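Local coordinates for protein diaminobutyrate-pyruvate transaminase and L-2,4-diaminobutyrate decarboxylase (Vibrio parahaemolyticus, PDB 2QMA) that probably decarboxylates L-2,4-diaminobutyrate with pyridoxal 5'-phosphate, this chain being the C-terminal decarboxylase domain of a longer transaminase-decarboxylase protein, at residues 127-130 and 134-137; 160-165 and 371-376. All coordinates share one frame; numbering follows the deposited sequence.

Contact 1: 127-130 and 134-137; sequences QSMD and QASS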
# COMPACT_ATOMS: atom_id res chain seq x y z
N GLN A 127 9.81 -2.91 9.09
CA GLN A 127 10.67 -3.35 7.98
C GLN A 127 10.18 -2.76 6.67
O GLN A 127 8.98 -2.57 6.48
CB GLN A 127 10.73 -4.88 7.88
CG GLN A 127 11.12 -5.65 9.20
CD GLN A 127 12.54 -5.40 9.63
OE1 GLN A 127 13.45 -6.14 9.27
NE2 GLN A 127 12.75 -4.33 10.42
N SER A 128 11.14 -2.43 5.81
CA SER A 128 10.88 -1.99 4.46
C SER A 128 11.32 -3.05 3.45
O SER A 128 12.50 -3.37 3.35
CB SER A 128 11.61 -0.64 4.25
OG SER A 128 11.21 -0.11 2.99
N MSE A 129 10.35 -3.56 2.68
CA MSE A 129 10.54 -4.75 1.86
C MSE A 129 11.40 -4.54 0.63
O MSE A 129 11.65 -5.49 -0.08
CB MSE A 129 9.19 -5.32 1.40
CG MSE A 129 8.22 -5.60 2.60
SE MSE A 129 9.04 -6.83 3.94
CE MSE A 129 9.31 -8.19 2.67
N ASP A 130 11.87 -3.33 0.39
CA ASP A 130 12.59 -3.11 -0.86
C ASP A 130 14.02 -3.64 -0.86
O ASP A 130 14.62 -3.83 -1.94
CB ASP A 130 12.53 -1.66 -1.34
CG ASP A 130 12.69 -0.66 -0.22
OD1 ASP A 130 12.06 -0.84 0.86
OD2 ASP A 130 13.37 0.36 -0.45
N GLN A 134 16.93 -3.82 4.94
CA GLN A 134 15.82 -3.12 5.60
C GLN A 134 14.73 -4.11 6.02
O GLN A 134 13.72 -3.73 6.58
CB GLN A 134 15.19 -2.07 4.64
CG GLN A 134 16.08 -0.91 4.24
CD GLN A 134 15.34 0.00 3.22
OE1 GLN A 134 14.86 1.06 3.58
NE2 GLN A 134 15.14 -0.48 2.03
N ALA A 135 14.97 -5.39 5.76
CA ALA A 135 13.94 -6.44 5.87
C ALA A 135 14.59 -7.82 5.77
O ALA A 135 14.35 -8.57 4.81
CB ALA A 135 12.88 -6.26 4.76
N SER A 136 15.35 -8.20 6.80
CA SER A 136 16.28 -9.30 6.67
C SER A 136 15.54 -10.63 6.75
O SER A 136 15.52 -11.40 5.78
CB SER A 136 17.38 -9.17 7.73
OG SER A 136 16.77 -8.89 8.96
N SER A 137 14.89 -10.88 7.89
CA SER A 137 14.04 -12.07 8.04
C SER A 137 12.75 -11.93 7.20
O SER A 137 12.22 -12.93 6.69
CB SER A 137 13.70 -12.32 9.50
OG SER A 137 13.01 -11.22 10.06
O HOH W 1 12.93 -8.68 8.85
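The side chain of Gln134 lies over Ser128, its CB 3.3 Å from the Ser128 carbonyl O and its OE1 3.7 Å from Ser128 CB. Its chain is extended beyond CG (chi2 177°), which carries the amide past Ser128 to the carboxylate of Asp130. There Gln134 NE2 donates to Asp130 OD2 at 3.2 Å. The bond leaves almost within the amide plane but comes down on OD2 from above the carboxylate, and the two flat groups are turned 68° against each other; the same nitrogen is also hydrogen-bonded to Ser131 OG, in the loop between the segments. The backbones are joined by the hydrogen bond from Ser128 N to Gln134 O, 3.0 Å. That same oxygen is approached by Gln127 CA in a CA-H...O contact. Ala135 CB presses on Ser128 O at 3.2 Å, while the selenium of Met129, a selenomethionine, packs on the same methyl.

Gln127 folds back at chi2 (-67°), which places OE1 3.4 Å from Ala135 CA. Water 1 donates to this OE1 and to Ser137 OG, linking the amide to Ser137 across the contact. Gln127 NE2 is taken up by Leu125 O and by Ile96 O of the second subunit, and Ser136 OG and Ser137 OG bond to Asn94 O and Val91 O of that subunit. The arrangement is a compact, buried interhelical loop between helices 113-125 and 136-152, set at the dimer interface of a fold-type I pyridoxal-phosphate enzyme.

Contact 2: 160-165 and 371-376; sequences DGIFTS and TTKRFD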
# COMPACT_ATOMS: atom_id res chain seq x y z
N ASP A 160 6.57 -17.49 -9.74
CA ASP A 160 7.01 -16.62 -8.64
C ASP A 160 5.90 -15.61 -8.40
O ASP A 160 4.86 -15.66 -9.07
CB ASP A 160 8.36 -15.96 -8.96
CG ASP A 160 9.10 -15.43 -7.73
OD1 ASP A 160 8.61 -15.61 -6.57
OD2 ASP A 160 10.20 -14.85 -7.96
N GLY A 161 6.09 -14.69 -7.44
CA GLY A 161 5.08 -13.72 -7.13
C GLY A 161 5.70 -12.62 -6.30
O GLY A 161 6.88 -12.69 -5.93
N ILE A 162 4.90 -11.60 -6.01
CA ILE A 162 5.29 -10.58 -5.04
C ILE A 162 4.04 -10.03 -4.41
O ILE A 162 2.99 -9.91 -5.07
CB ILE A 162 5.90 -9.31 -5.63
CG1 ILE A 162 5.88 -9.30 -7.14
CG2 ILE A 162 7.14 -8.75 -4.75
CD1 ILE A 162 4.49 -8.88 -7.53
N PHE A 163 4.19 -9.55 -3.19
CA PHE A 163 3.06 -8.97 -2.50
C PHE A 163 2.84 -7.56 -2.98
O PHE A 163 3.80 -6.86 -3.28
CB PHE A 163 3.28 -9.00 -0.99
CG PHE A 163 2.76 -10.24 -0.33
CD1 PHE A 163 3.36 -11.48 -0.56
CD2 PHE A 163 1.62 -10.16 0.50
CE1 PHE A 163 2.86 -12.65 0.07
CE2 PHE A 163 1.12 -11.31 1.17
CZ PHE A 163 1.73 -12.55 0.94
N THR A 164 1.58 -7.18 -3.09
CA THR A 164 1.18 -5.88 -3.60
C THR A 164 0.21 -5.24 -2.57
O THR A 164 -0.18 -5.87 -1.57
CB THR A 164 0.41 -6.01 -4.94
OG1 THR A 164 -0.83 -6.69 -4.67
CG2 THR A 164 1.23 -6.76 -5.99
N SER A 165 -0.21 -4.00 -2.81
CA SER A 165 -1.23 -3.36 -1.97
C SER A 165 -2.66 -3.94 -2.09
O SER A 165 -3.54 -3.61 -1.28
CB SER A 165 -1.27 -1.89 -2.27
OG SER A 165 -1.75 -1.73 -3.58
N THR A 371 8.37 0.92 -3.86
CA THR A 371 9.69 0.89 -3.26
C THR A 371 9.41 0.54 -1.81
O THR A 371 8.97 -0.57 -1.51
CB THR A 371 10.42 2.24 -3.44
OG1 THR A 371 10.30 2.61 -4.82
CG2 THR A 371 11.94 2.12 -3.07
N THR A 372 9.64 1.48 -0.91
CA THR A 372 9.16 1.36 0.46
C THR A 372 7.86 0.54 0.50
O THR A 372 6.78 1.02 0.13
CB THR A 372 9.03 2.76 1.09
OG1 THR A 372 8.37 3.65 0.18
CG2 THR A 372 10.39 3.33 1.33
N LYS A 373 7.95 -0.73 0.88
CA LYS A 373 6.71 -1.48 1.04
C LYS A 373 6.70 -2.26 2.37
O LYS A 373 7.76 -2.59 2.92
CB LYS A 373 6.19 -2.20 -0.22
CG LYS A 373 6.64 -3.67 -0.54
CD LYS A 373 5.59 -4.38 -1.34
CE LYS A 373 5.52 -5.91 -0.98
NZ LYS A 373 6.63 -6.75 -1.53
N ARG A 374 5.49 -2.43 2.89
CA ARG A 374 5.34 -2.95 4.24
C ARG A 374 5.28 -4.48 4.25
O ARG A 374 5.03 -5.15 3.23
CB ARG A 374 4.21 -2.27 5.05
CG ARG A 374 2.87 -2.85 4.94
CD ARG A 374 1.73 -1.94 5.36
NE ARG A 374 1.71 -1.57 6.79
CZ ARG A 374 1.18 -2.32 7.77
NH1 ARG A 374 1.22 -1.88 9.04
NH2 ARG A 374 0.62 -3.49 7.50
N PHE A 375 5.57 -5.02 5.43
CA PHE A 375 5.72 -6.46 5.64
C PHE A 375 4.34 -7.14 5.79
O PHE A 375 4.07 -7.86 6.77
CB PHE A 375 6.65 -6.63 6.89
CG PHE A 375 7.05 -8.07 7.22
CD1 PHE A 375 6.85 -9.12 6.32
CD2 PHE A 375 7.66 -8.35 8.44
CE1 PHE A 375 7.24 -10.44 6.64
CE2 PHE A 375 8.05 -9.67 8.77
CZ PHE A 375 7.84 -10.70 7.86
N ASP A 376 3.46 -6.94 4.82
CA ASP A 376 2.14 -7.58 4.88
C ASP A 376 2.14 -9.15 4.87
O ASP A 376 1.19 -9.81 5.33
CB ASP A 376 1.24 -7.05 3.75
CG ASP A 376 0.88 -5.59 3.93
OD1 ASP A 376 0.55 -5.24 5.07
OD2 ASP A 376 0.94 -4.80 2.94
O HOH W 2 0.22 -6.82 0.75
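Lys373 reaches the backbone of Phe163 with the end of its chain: CE stands 3.0 Å from Phe163 O and 3.8 Å from Phe163 CB. NZ is 3.3 Å from Phe163 O, but the angle is too poor for a hydrogen bond, and it also lies 3.8 Å from Ile162 CG2, with the two side chains crossing at about a right angle. Bends at chi3 and chi4 (-75°) turn the amine toward its salt-bridge partner, Glu142 of helix 136-152, which also accepts from Phe163 N, so one carboxylate places both sides of the contact. Further along, water 2 donates to Thr164 O and, at 3.1 Å, to Asp376 OD2; it sits in the plane of the Phe163 ring, at its edge.

Strand 160-164 is an edge strand of the seven-stranded mixed sheet of the fold-type I large domain, at the opposite edge from 229-232 and paired antiparallel with 334-338. The Phe163 ring meets Phe323 with planes about 15° apart. Asp376 OD1 accepts from Arg374 NH2 at 3.0 Å in a salt bridge lying in the guanidinium plane, and pairs with Lys379 too, while OD2 bonds to Ser332 and Arg374 also pairs with Glu119 of its own chain and Glu119 of the second subunit.

From the N terminus, helix 113-125 runs into 127-130, and contact 1 closes a tight loop with just three residues between its segments. Helix 136-152 follows and leads to strand 160-164, where contact 2 opens; its loop spans 205 residues, most of the central sheet included, before 371-376 returns ahead of helix 377-386. The loops are in series, neither nested nor crossed. Their centres lie about 10 Å apart, and they touch: Met129 N is 2.8 Å from Lys373 O, a probable hydrogen bond, and Thr371 packs on Asp130. Segment 371-376 thus joins the interhelical loop to the sheet edge, and both contacts reach the second subunit.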